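Local coordinates for H subunit of photosynthetic reaction center complex (Rhodopseudomonas palustris, PDB 6Z5S), which forms the H subunit of the bacterial photosynthetic reaction centre, probably capping the complex at the cytoplasmic membrane surface and supporting electron and proton transfer to its quinones, at residues V83-A88 with F96-N101; G110-R115 with I235-G240; A116-L121 with V227-E232; V148-V153 with I198-G203; A175-V180 with R188-V193. All blocks are in the same frame, centred on the assembly; numbering follows the deposited sequence.

Contact 1: residues V83-A88 with F96-N101; sequences VALTPA and FVPTGN
Thr86 and Val97 exchange two backbone hydrogen bonds at the middle of the pairing between residues 83-88 and 96-101. Thr86 N gives to Val97 O over 2.9 Å, and Val97 N returns a bond to Thr86 O with an N-H...O angle of 162°. A weak third bond, from Thr99 N to Ala84 O at 3.3 Å, continues the ladder just past the strands. The same three carbonyl oxygens also receive C-H donors: Phe96 CA lies 3.4 Å from Thr86 O, while Leu85 CA and Pro98 CA make equivalent contacts with Val97 O and Ala84 O. These bonds define a two-stranded antiparallel beta hairpin whose strand directions, at 145°, depart clearly from exact antiparallelism. Pro87 and Pro98 both sit in non-hydrogen-bonded pairs, with Phe96 and Leu85, where the missing N-H costs the ladder nothing. Apolar contacts fill in around this frame. Leu85 CD2 lies against the Val97-Pro98 peptide and comes within 3.7 Å of Phe96 CB, the two side chains crossing at about a right angle. The Phe96 ring, swung anti to its own carbonyl carbon (chi1 -65°), lies beside Pro87, with Phe96 CD2 3.9 Å from Pro87 CD and the carbonyl carbon of Thr86 at the ring edge. On the face carrying Thr86 and Val97, the CG2 methyls of Thr86 and Thr99 meet at 3.8 Å, and Ala88 CB touches Val97 CG2. Val107 packs on Leu85 and Pro98, whereas Phe96 and Val97 pack on basic side chains of another protein's chain.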
# COMPACT_ATOMS: atom_id res chain seq x y z
N VAL D 83 -1.30 6.18 40.70
CA VAL D 83 -1.48 7.60 40.50
C VAL D 83 -2.69 8.06 41.30
O VAL D 83 -3.31 7.28 42.02
CB VAL D 83 -1.63 7.96 39.01
CG1 VAL D 83 -0.34 7.67 38.27
CG2 VAL D 83 -2.76 7.18 38.40
N ALA D 84 -3.03 9.34 41.16
CA ALA D 84 -4.09 9.96 41.95
C ALA D 84 -5.42 9.77 41.24
O ALA D 84 -5.97 10.69 40.63
CB ALA D 84 -3.78 11.43 42.19
N LEU D 85 -5.96 8.56 41.35
CA LEU D 85 -7.19 8.20 40.67
C LEU D 85 -8.01 7.29 41.57
O LEU D 85 -7.46 6.50 42.34
CB LEU D 85 -6.92 7.51 39.34
CG LEU D 85 -6.60 8.40 38.15
CD1 LEU D 85 -6.09 7.56 37.01
CD2 LEU D 85 -7.83 9.15 37.72
N THR D 86 -9.33 7.39 41.45
CA THR D 86 -10.19 6.49 42.20
C THR D 86 -11.30 5.96 41.30
O THR D 86 -11.85 6.71 40.49
CB THR D 86 -10.79 7.17 43.43
OG1 THR D 86 -11.55 6.21 44.17
CG2 THR D 86 -11.67 8.34 43.05
N PRO D 87 -11.62 4.68 41.39
CA PRO D 87 -12.63 4.11 40.49
C PRO D 87 -13.99 4.75 40.69
O PRO D 87 -14.48 4.88 41.82
CB PRO D 87 -12.64 2.62 40.85
CG PRO D 87 -11.97 2.54 42.16
CD PRO D 87 -11.00 3.65 42.23
N ALA D 88 -14.60 5.17 39.59
CA ALA D 88 -15.93 5.76 39.62
C ALA D 88 -17.02 4.75 39.94
O ALA D 88 -18.17 5.15 40.11
CB ALA D 88 -16.24 6.44 38.29
N PHE D 96 -12.01 5.91 35.87
CA PHE D 96 -11.47 6.47 37.09
C PHE D 96 -11.70 7.97 37.11
O PHE D 96 -11.87 8.61 36.07
CB PHE D 96 -9.98 6.18 37.22
CG PHE D 96 -9.68 4.73 37.38
CD1 PHE D 96 -9.48 3.93 36.27
CD2 PHE D 96 -9.59 4.16 38.63
CE1 PHE D 96 -9.20 2.60 36.41
CE2 PHE D 96 -9.31 2.83 38.77
CZ PHE D 96 -9.12 2.05 37.66
N VAL D 97 -11.73 8.52 38.32
CA VAL D 97 -11.96 9.94 38.55
C VAL D 97 -10.71 10.49 39.22
O VAL D 97 -10.20 9.88 40.15
CB VAL D 97 -13.19 10.19 39.43
CG1 VAL D 97 -13.36 11.66 39.68
CG2 VAL D 97 -14.42 9.61 38.78
N PRO D 98 -10.17 11.62 38.75
CA PRO D 98 -8.99 12.21 39.40
C PRO D 98 -9.35 12.74 40.78
O PRO D 98 -10.24 13.58 40.92
CB PRO D 98 -8.57 13.32 38.45
CG PRO D 98 -9.79 13.62 37.66
CD PRO D 98 -10.54 12.34 37.53
N THR D 99 -8.65 12.25 41.80
CA THR D 99 -8.93 12.69 43.16
C THR D 99 -8.48 14.12 43.38
O THR D 99 -9.17 14.89 44.06
CB THR D 99 -8.24 11.76 44.16
OG1 THR D 99 -6.83 11.96 44.09
CG2 THR D 99 -8.55 10.32 43.84
N GLY D 100 -7.34 14.50 42.82
CA GLY D 100 -6.82 15.84 43.02
C GLY D 100 -6.91 16.73 41.79
O GLY D 100 -7.95 16.78 41.13
N ASN D 101 -5.83 17.45 41.50
CA ASN D 101 -5.79 18.32 40.33
C ASN D 101 -5.15 17.57 39.18
O ASN D 101 -3.95 17.30 39.22
CB ASN D 101 -5.00 19.58 40.64
CG ASN D 101 -4.76 20.43 39.41
OD1 ASN D 101 -5.65 20.60 38.58
ND2 ASN D 101 -3.55 20.95 39.29

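Contact 2: residues G110-R115 with I235-G240; sequences GSYAQR and ICAYYG
Ala237 meets the loop 110-115 with a single methyl group, and this residue has more surface buried by the contact than any other. Its CB is directed at the loop and lies against two successive carbonyl oxygens, 3.2 Å from Gly110 O and equally close to Ser111 O. Gly110, second in buried surface, faces the helix with its backbone: Gly110 CA donates a C-H to Ala237 O at 3.2 Å, with an angle at the hydrogen of 134°. The CA atoms of Gly110 and Ala237 are accordingly only 4.4 Å apart. An irregular loop, between helix 102-105 and strand 129-131, here runs past helix 229-245, so close that a side chain on Gly110 would probably crowd Ala237 O. Tyr112 adds a smaller area. Its CB is 3.8 Å from Ala237 CB, and the methyl lies at the edge of the ring, near the ring plane. With CG placed between the backbone N and the carbonyl carbon (chi1 55°), the ring continues past Ala237 to touch Asp233 and Lys234 and to form a cation-pi pair with Arg80. Ser111 OG is hydrogen-bonded to Gly108 O, while Ser111 O accepts from a basic and a polar side chain of another protein's chain.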
# COMPACT_ATOMS: atom_id res chain seq x y z
N GLY D 110 -3.79 14.25 30.73
CA GLY D 110 -2.63 14.90 31.29
C GLY D 110 -1.57 13.97 31.82
O GLY D 110 -0.67 14.42 32.53
N SER D 111 -1.64 12.68 31.50
CA SER D 111 -0.68 11.72 32.01
C SER D 111 0.65 11.83 31.27
O SER D 111 0.71 12.26 30.11
CB SER D 111 -1.23 10.31 31.88
OG SER D 111 -2.56 10.25 32.33
N TYR D 112 1.71 11.43 31.95
CA TYR D 112 3.03 11.35 31.34
C TYR D 112 3.69 10.05 31.79
O TYR D 112 3.22 9.38 32.70
CB TYR D 112 3.90 12.55 31.71
CG TYR D 112 4.04 12.78 33.19
CD1 TYR D 112 3.13 13.56 33.88
CD2 TYR D 112 5.09 12.24 33.90
CE1 TYR D 112 3.25 13.77 35.22
CE2 TYR D 112 5.22 12.45 35.25
CZ TYR D 112 4.30 13.22 35.91
OH TYR D 112 4.42 13.44 37.25
N ALA D 113 4.77 9.70 31.12
CA ALA D 113 5.55 8.53 31.48
C ALA D 113 6.77 8.96 32.28
O ALA D 113 7.31 10.04 32.09
CB ALA D 113 5.98 7.76 30.23
N GLN D 114 7.20 8.08 33.18
CA GLN D 114 8.39 8.33 33.98
C GLN D 114 9.63 8.07 33.11
O GLN D 114 10.36 7.10 33.29
CB GLN D 114 8.40 7.48 35.23
CG GLN D 114 9.28 8.03 36.32
CD GLN D 114 8.76 9.34 36.86
OE1 GLN D 114 7.58 9.48 37.15
NE2 GLN D 114 9.65 10.31 36.98
N ARG D 115 9.84 8.97 32.15
CA ARG D 115 10.98 8.87 31.27
C ARG D 115 12.26 9.20 32.03
O ARG D 115 12.25 9.71 33.16
CB ARG D 115 10.82 9.80 30.08
CG ARG D 115 9.59 9.56 29.25
CD ARG D 115 9.66 10.33 27.96
NE ARG D 115 10.31 9.58 26.90
CZ ARG D 115 10.52 10.05 25.68
NH1 ARG D 115 10.14 11.28 25.36
NH2 ARG D 115 11.12 9.29 24.78
N ILE D 235 5.67 18.59 30.30
CA ILE D 235 5.14 19.80 29.69
C ILE D 235 4.02 19.46 28.70
O ILE D 235 2.92 20.03 28.76
CB ILE D 235 6.27 20.59 29.01
CG1 ILE D 235 7.20 21.17 30.07
CG2 ILE D 235 5.70 21.70 28.16
CD1 ILE D 235 8.57 21.47 29.56
N CYS D 236 4.28 18.52 27.79
CA CYS D 236 3.23 18.13 26.86
C CYS D 236 2.02 17.56 27.58
O CYS D 236 0.89 17.73 27.12
CB CYS D 236 3.76 17.13 25.83
SG CYS D 236 5.32 17.59 25.07
N ALA D 237 2.22 16.93 28.73
CA ALA D 237 1.11 16.38 29.49
C ALA D 237 0.33 17.47 30.20
O ALA D 237 -0.90 17.40 30.28
CB ALA D 237 1.62 15.35 30.49
N TYR D 238 1.02 18.47 30.74
CA TYR D 238 0.32 19.61 31.32
C TYR D 238 -0.55 20.28 30.28
O TYR D 238 -1.66 20.72 30.58
CB TYR D 238 1.32 20.60 31.90
CG TYR D 238 0.66 21.76 32.60
CD1 TYR D 238 0.35 21.68 33.95
CD2 TYR D 238 0.35 22.92 31.92
CE1 TYR D 238 -0.26 22.73 34.59
CE2 TYR D 238 -0.26 23.97 32.56
CZ TYR D 238 -0.56 23.87 33.89
OH TYR D 238 -1.17 24.92 34.53
N TYR D 239 -0.07 20.37 29.05
CA TYR D 239 -0.90 21.00 28.02
C TYR D 239 -2.00 20.08 27.53
O TYR D 239 -3.08 20.55 27.18
CB TYR D 239 -0.03 21.46 26.86
CG TYR D 239 0.71 22.73 27.19
CD1 TYR D 239 0.09 23.96 27.08
CD2 TYR D 239 2.01 22.69 27.64
CE1 TYR D 239 0.77 25.12 27.39
CE2 TYR D 239 2.69 23.84 27.95
CZ TYR D 239 2.07 25.04 27.82
OH TYR D 239 2.76 26.18 28.13
N GLY D 240 -1.76 18.77 27.48
CA GLY D 240 -2.81 17.84 27.10
C GLY D 240 -3.91 17.72 28.12
O GLY D 240 -5.04 17.38 27.76

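Contact 3: residues A116-L121 with V227-E232; sequences ADVPEL and VSKLEE
Asp117 sets CG opposite its backbone N, beside the carbonyl carbon (chi1 -155°), while Ser228 holds OG between its N and carbonyl carbon (chi1 77°); together these rotations bring Ser228 OG to 2.7 Å from Asp117 OD2, as donor. Asp117 is itself the centre of an inverse gamma turn. Ser228 is the N-cap residue of helix 229-245, its OG accepting from Glu231 N at 3.2 Å; Ser228 N in turn donates to Glu231 OE1, completing a capping box. An alanine in place of this serine would take away both roles of the hydroxyl, and Asp117 OD2 and Glu231 N would probably be left without this partner. Beside the cap, Lys229 N gives a straight bond to Val118 O at 3.1 Å, although from above the carbonyl plane; Leu230 N reaches Ala116 O only weakly. The side chains of Glu120 and Lys229 cross at about a right angle, Glu120 CG 3.8 Å from Lys229 CG. Glu120 OE2 and Glu232 OE1 stand 4.0 Å apart as like charges. The salt-bridge partners of Glu120, Glu232 and Lys229 all lie on another protein's chain. The helix start thus offers N-H groups to loop oxygens, and that chain's bases probably offset the glutamates' repulsion.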
# COMPACT_ATOMS: atom_id res chain seq x y z
N ALA D 116 13.39 8.92 31.39
CA ALA D 116 14.68 9.24 31.98
C ALA D 116 14.83 10.75 32.10
O ALA D 116 14.50 11.50 31.18
CB ALA D 116 15.81 8.67 31.14
N ASP D 117 15.32 11.20 33.25
CA ASP D 117 15.49 12.63 33.49
C ASP D 117 16.85 13.07 32.94
O ASP D 117 17.77 13.45 33.66
CB ASP D 117 15.34 12.95 34.97
CG ASP D 117 14.92 14.38 35.21
OD1 ASP D 117 14.52 14.71 36.34
OD2 ASP D 117 14.97 15.18 34.25
N VAL D 118 16.95 12.99 31.62
CA VAL D 118 18.17 13.34 30.90
C VAL D 118 17.76 13.69 29.48
O VAL D 118 16.81 13.10 28.94
CB VAL D 118 19.18 12.19 30.94
CG1 VAL D 118 18.72 11.01 30.10
CG2 VAL D 118 20.55 12.65 30.51
N PRO D 119 18.40 14.67 28.84
CA PRO D 119 18.01 15.03 27.48
C PRO D 119 18.45 13.99 26.46
O PRO D 119 19.27 13.11 26.74
CB PRO D 119 18.73 16.36 27.25
CG PRO D 119 19.85 16.35 28.22
CD PRO D 119 19.32 15.65 29.42
N GLU D 120 17.87 14.09 25.27
CA GLU D 120 18.30 13.27 24.14
C GLU D 120 19.60 13.83 23.58
O GLU D 120 19.69 15.03 23.31
CB GLU D 120 17.23 13.24 23.06
CG GLU D 120 15.86 12.87 23.53
CD GLU D 120 14.91 12.62 22.38
OE1 GLU D 120 15.38 12.17 21.32
OE2 GLU D 120 13.69 12.87 22.54
N LEU D 121 20.58 12.96 23.39
CA LEU D 121 21.91 13.40 22.99
C LEU D 121 22.17 13.32 21.50
O LEU D 121 23.20 13.80 21.04
CB LEU D 121 22.97 12.59 23.74
CG LEU D 121 22.85 12.67 25.25
CD1 LEU D 121 24.05 12.05 25.91
CD2 LEU D 121 22.67 14.11 25.70
N VAL D 227 16.55 20.49 27.98
CA VAL D 227 15.34 19.92 28.55
C VAL D 227 15.43 18.40 28.47
O VAL D 227 15.86 17.85 27.46
CB VAL D 227 14.08 20.45 27.83
CG1 VAL D 227 14.12 20.11 26.35
CG2 VAL D 227 12.82 19.89 28.47
N SER D 228 15.07 17.74 29.56
CA SER D 228 15.14 16.29 29.63
C SER D 228 13.87 15.67 29.08
O SER D 228 12.84 16.33 28.92
CB SER D 228 15.37 15.84 31.07
OG SER D 228 14.17 15.93 31.82
N LYS D 229 13.94 14.37 28.79
CA LYS D 229 12.77 13.65 28.30
C LYS D 229 11.63 13.70 29.31
O LYS D 229 10.46 13.80 28.94
CB LYS D 229 13.14 12.21 27.98
CG LYS D 229 13.86 12.04 26.65
CD LYS D 229 14.39 10.64 26.48
CE LYS D 229 15.74 10.48 27.13
NZ LYS D 229 16.27 9.11 26.95
N LEU D 230 11.97 13.62 30.60
CA LEU D 230 10.95 13.66 31.64
C LEU D 230 10.22 14.99 31.63
O LEU D 230 8.99 15.05 31.71
CB LEU D 230 11.58 13.40 33.00
CG LEU D 230 10.59 13.26 34.15
CD1 LEU D 230 9.58 12.19 33.83
CD2 LEU D 230 11.33 12.94 35.42
N GLU D 231 10.97 16.09 31.54
CA GLU D 231 10.34 17.40 31.47
C GLU D 231 9.54 17.56 30.18
O GLU D 231 8.51 18.24 30.18
CB GLU D 231 11.39 18.49 31.59
CG GLU D 231 12.18 18.43 32.88
CD GLU D 231 13.62 18.84 32.70
OE1 GLU D 231 14.08 18.91 31.54
OE2 GLU D 231 14.30 19.08 33.71
N GLU D 232 10.00 16.95 29.09
CA GLU D 232 9.25 16.99 27.85
C GLU D 232 7.87 16.35 28.03
O GLU D 232 6.85 16.95 27.67
CB GLU D 232 10.02 16.28 26.74
CG GLU D 232 11.10 17.12 26.10
CD GLU D 232 11.71 16.44 24.90
OE1 GLU D 232 12.83 15.91 25.02
OE2 GLU D 232 11.07 16.44 23.83

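Contact 4: residues V148-V153 with I198-G203; sequences VGMPVV and INDPFG
Phe202 presents the edge of its ring to Val153: Val153 CG1 lies near the ring plane, 4.2 Å from Phe202 CZ. This contact lies in the PRC-barrel domain, where the loop 198-203, leading into strand 205-206, lies beside the chain entering strand 152-153; those two short strands run parallel. Most of the remaining contact is made by Met150, whose side chain crosses those of Ile198 and Asp200 at about right angles. It is stretched out beyond CG (chi2 -172°, chi3 -171°), which carries the sulfur and the terminal methyl across to Ile198 and Asp200, although the backbones are well separated: the nearest CA pair, Met150 and Gly203, is 7.0 Å apart. The sulfur takes the closest approach, Met150 SD standing 3.6 Å from Ile198 CD1. Ile198 is also covered by Pro147 and Val205 and by an apolar side chain of another protein's chain. An alanine in place of Met150 would remove this long arm, and would probably leave Ile198 CD1 and Asp200 CB without a neighbour from this segment. Nearer the root, Met150 CG rests 4.0 Å from Gly203 O. At the tip, Met150 CE touches the aspartate's methylene, 3.8 Å from Asp200 CB.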
# COMPACT_ATOMS: atom_id res chain seq x y z
N VAL D 148 9.08 35.22 18.38
CA VAL D 148 9.66 35.92 19.52
C VAL D 148 9.10 37.33 19.61
O VAL D 148 8.88 38.00 18.59
CB VAL D 148 11.20 35.93 19.43
CG1 VAL D 148 11.67 36.83 18.30
CG2 VAL D 148 11.79 36.38 20.75
N GLY D 149 8.82 37.76 20.83
CA GLY D 149 8.24 39.07 21.05
C GLY D 149 6.74 39.02 21.21
O GLY D 149 6.18 39.72 22.05
N MET D 150 6.08 38.19 20.40
CA MET D 150 4.63 38.06 20.50
C MET D 150 4.25 37.62 21.90
O MET D 150 4.80 36.63 22.41
CB MET D 150 4.10 37.05 19.49
CG MET D 150 4.39 37.36 18.04
SD MET D 150 3.49 36.21 16.99
CE MET D 150 4.16 36.57 15.37
N PRO D 151 3.34 38.32 22.58
CA PRO D 151 2.87 37.84 23.89
C PRO D 151 1.84 36.74 23.72
O PRO D 151 0.87 36.88 22.98
CB PRO D 151 2.27 39.09 24.53
CG PRO D 151 1.98 40.01 23.41
CD PRO D 151 2.88 39.68 22.27
N VAL D 152 2.07 35.63 24.41
CA VAL D 152 1.20 34.47 24.31
C VAL D 152 -0.02 34.68 25.19
O VAL D 152 0.08 35.16 26.33
CB VAL D 152 1.96 33.20 24.70
CG1 VAL D 152 2.49 33.31 26.11
CG2 VAL D 152 1.08 31.97 24.56
N VAL D 153 -1.18 34.28 24.67
CA VAL D 153 -2.47 34.49 25.29
C VAL D 153 -3.12 33.14 25.57
O VAL D 153 -2.94 32.18 24.82
CB VAL D 153 -3.37 35.38 24.39
CG1 VAL D 153 -3.80 34.62 23.15
CG2 VAL D 153 -4.56 35.88 25.15
N ILE D 198 0.91 29.60 16.23
CA ILE D 198 1.86 30.67 15.92
C ILE D 198 1.59 31.08 14.48
O ILE D 198 2.25 30.67 13.53
CB ILE D 198 3.31 30.26 16.19
CG1 ILE D 198 4.24 31.43 15.87
CG2 ILE D 198 3.68 28.97 15.46
CD1 ILE D 198 3.91 32.66 16.66
N ASN D 199 0.59 31.93 14.33
CA ASN D 199 0.25 32.50 13.04
C ASN D 199 0.06 34.00 13.10
O ASN D 199 -0.07 34.63 12.04
CB ASN D 199 -1.04 31.87 12.50
CG ASN D 199 -2.23 32.12 13.40
OD1 ASN D 199 -2.22 31.74 14.56
ND2 ASN D 199 -3.25 32.77 12.86
N ASP D 200 0.05 34.59 14.29
CA ASP D 200 -0.33 35.98 14.49
C ASP D 200 -1.73 36.18 13.93
O ASP D 200 -1.90 36.84 12.90
CB ASP D 200 0.69 36.92 13.82
CG ASP D 200 0.38 38.38 14.05
OD1 ASP D 200 -0.72 38.71 14.53
OD2 ASP D 200 1.25 39.22 13.73
N PRO D 201 -2.77 35.59 14.55
CA PRO D 201 -4.14 35.88 14.10
C PRO D 201 -4.39 37.37 14.12
O PRO D 201 -4.68 37.99 13.09
CB PRO D 201 -5.02 35.14 15.11
CG PRO D 201 -4.14 34.10 15.69
CD PRO D 201 -2.77 34.69 15.71
N PHE D 202 -4.27 37.96 15.31
CA PHE D 202 -4.40 39.40 15.47
C PHE D 202 -3.05 40.08 15.66
O PHE D 202 -2.60 40.84 14.81
CB PHE D 202 -5.34 39.68 16.64
CG PHE D 202 -5.26 38.65 17.74
CD1 PHE D 202 -6.00 37.47 17.66
CD2 PHE D 202 -4.45 38.84 18.84
CE1 PHE D 202 -5.92 36.53 18.64
CE2 PHE D 202 -4.38 37.89 19.83
CZ PHE D 202 -5.11 36.74 19.74
N GLY D 203 -2.38 39.78 16.78
CA GLY D 203 -1.04 40.29 17.02
C GLY D 203 -0.13 39.31 17.71
O GLY D 203 1.07 39.57 17.88

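Contact 5: residues A175-V180 with R188-V193; sequences ARYLEV and RVLLPV
Ala175 meets Val193 at the open end of the hairpin, its carbonyl oxygen 3.5 Å from Val193 CG2. Arg176 O accepts from Val193 N at 2.9 Å. On the opposite edge of this strand, Arg176 and Tyr177 form a classic beta bulge facing Trp167. Tyr177 projects on the same face as Pro192 and Leu190: Tyr177 CE1 is 4.0 Å from Pro192 CG, and Leu190 CD1 lies over one ring face, offset toward the rim. Leu178 exchanges two backbone bonds with Leu191, and their side chains lie alongside, pointing the same way, Leu178 CD1 4.2 Å from Leu191 CD2. Glu179, CG opposite its backbone N (chi1 -153°), extends to cross Arg188 at a slant, where Glu179 OE2 is 3.6 Å from Arg188 CD. The charged ends are merely near each other; the carboxylate's salt bridge is with Arg133. Val180 closes the ladder by a second pair of bonds, with Val189. The strands, inclined at 144°, form a hairpin at one side of a four-stranded antiparallel sheet; both belong to the PRC-barrel domain. Strand 161-169 flanks 174-182, Val152 covers Val180 and Leu191, and helix 229-245 packs Ile235 and Tyr239 on Pro192, with Tyr239 OH hydrogen-bonded to Leu190 O.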
# COMPACT_ATOMS: atom_id res chain seq x y z
N ALA D 175 11.33 23.63 14.88
CA ALA D 175 11.02 24.30 16.14
C ALA D 175 10.13 23.40 16.98
O ALA D 175 9.06 22.99 16.53
CB ALA D 175 10.34 25.64 15.87
N ARG D 176 10.57 23.09 18.20
CA ARG D 176 9.81 22.21 19.07
C ARG D 176 9.11 22.95 20.20
O ARG D 176 7.96 22.64 20.51
CB ARG D 176 10.71 21.13 19.68
CG ARG D 176 11.47 20.28 18.67
CD ARG D 176 10.61 19.87 17.49
NE ARG D 176 9.80 18.69 17.77
CZ ARG D 176 10.14 17.45 17.45
NH1 ARG D 176 11.29 17.21 16.83
NH2 ARG D 176 9.33 16.44 17.74
N TYR D 177 9.76 23.93 20.82
CA TYR D 177 9.17 24.62 21.96
C TYR D 177 9.37 26.12 21.82
O TYR D 177 10.34 26.58 21.23
CB TYR D 177 9.78 24.15 23.28
CG TYR D 177 9.59 22.68 23.53
CD1 TYR D 177 8.44 22.21 24.14
CD2 TYR D 177 10.55 21.76 23.15
CE1 TYR D 177 8.26 20.87 24.37
CE2 TYR D 177 10.37 20.42 23.37
CZ TYR D 177 9.22 19.98 23.98
OH TYR D 177 9.05 18.64 24.20
N LEU D 178 8.41 26.86 22.36
CA LEU D 178 8.54 28.30 22.57
C LEU D 178 8.76 28.55 24.05
O LEU D 178 7.99 28.08 24.88
CB LEU D 178 7.28 29.04 22.11
CG LEU D 178 6.74 28.75 20.72
CD1 LEU D 178 5.49 29.57 20.49
CD2 LEU D 178 7.78 29.06 19.67
N GLU D 179 9.83 29.28 24.37
CA GLU D 179 10.02 29.72 25.74
C GLU D 179 9.09 30.89 26.00
O GLU D 179 8.93 31.77 25.15
CB GLU D 179 11.47 30.13 25.98
CG GLU D 179 11.91 29.97 27.41
CD GLU D 179 13.42 29.91 27.55
OE1 GLU D 179 14.12 30.31 26.60
OE2 GLU D 179 13.90 29.45 28.60
N VAL D 180 8.48 30.91 27.17
CA VAL D 180 7.51 31.93 27.53
C VAL D 180 7.90 32.52 28.87
O VAL D 180 7.92 31.81 29.88
CB VAL D 180 6.08 31.38 27.59
CG1 VAL D 180 5.16 32.44 28.09
CG2 VAL D 180 5.65 30.91 26.22
N ARG D 188 10.26 31.32 33.28
CA ARG D 188 10.22 30.88 31.90
C ARG D 188 9.71 29.45 31.84
O ARG D 188 10.23 28.57 32.52
CB ARG D 188 11.60 30.98 31.26
CG ARG D 188 12.15 32.39 31.25
CD ARG D 188 13.50 32.45 30.59
NE ARG D 188 13.82 33.81 30.16
CZ ARG D 188 14.91 34.14 29.47
NH1 ARG D 188 15.78 33.21 29.12
NH2 ARG D 188 15.11 35.40 29.13
N VAL D 189 8.68 29.23 31.02
CA VAL D 189 8.09 27.91 30.86
C VAL D 189 8.05 27.56 29.38
O VAL D 189 7.95 28.44 28.52
CB VAL D 189 6.68 27.83 31.47
CG1 VAL D 189 6.76 27.97 32.97
CG2 VAL D 189 5.80 28.91 30.89
N LEU D 190 8.12 26.27 29.08
CA LEU D 190 8.10 25.83 27.70
C LEU D 190 6.68 25.64 27.22
O LEU D 190 5.77 25.33 27.99
CB LEU D 190 8.89 24.54 27.54
CG LEU D 190 10.41 24.71 27.59
CD1 LEU D 190 11.09 23.38 27.45
CD2 LEU D 190 10.86 25.66 26.50
N LEU D 191 6.48 25.83 25.92
CA LEU D 191 5.19 25.64 25.28
C LEU D 191 5.41 24.83 24.01
O LEU D 191 6.09 25.32 23.09
CB LEU D 191 4.53 26.98 24.97
CG LEU D 191 3.44 27.00 23.91
CD1 LEU D 191 2.28 26.15 24.34
CD2 LEU D 191 3.01 28.42 23.66
N PRO D 192 4.89 23.61 23.91
CA PRO D 192 5.09 22.82 22.70
C PRO D 192 4.45 23.50 21.50
O PRO D 192 3.34 24.01 21.58
CB PRO D 192 4.41 21.49 23.02
CG PRO D 192 4.32 21.46 24.50
CD PRO D 192 4.13 22.87 24.93
N VAL D 193 5.19 23.52 20.39
CA VAL D 193 4.69 24.18 19.18
C VAL D 193 3.36 23.61 18.72
O VAL D 193 2.46 24.40 18.39
CB VAL D 193 5.77 24.12 18.08
CG1 VAL D 193 5.19 24.60 16.76
CG2 VAL D 193 6.96 24.96 18.46

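From the N terminus, contact 1 comes first and closes a short hairpin, with seven residues between its segments, before any other opens; it stands apart, about 6 Å from contact 2 at the nearest atoms. The rest nest without crossing. Contact 2 opens at 110-115, contact 3 at 116-121 and contact 4 at 148-153; contact 5 opens and closes inside contact 4, which closes at 198-203, followed by contact 3 at 227-232 and contact 2 at 235-240. Helix 229-245, shared by contacts 2 and 3, thereby joins the loop before strand 129-131 to the sheet that carries the PRC-barrel hairpin. Glu232 OE2 to Tyr177 OH, a probable hydrogen bond, links contacts 3 and 5, while Val152 packs contact 4 against contact 5.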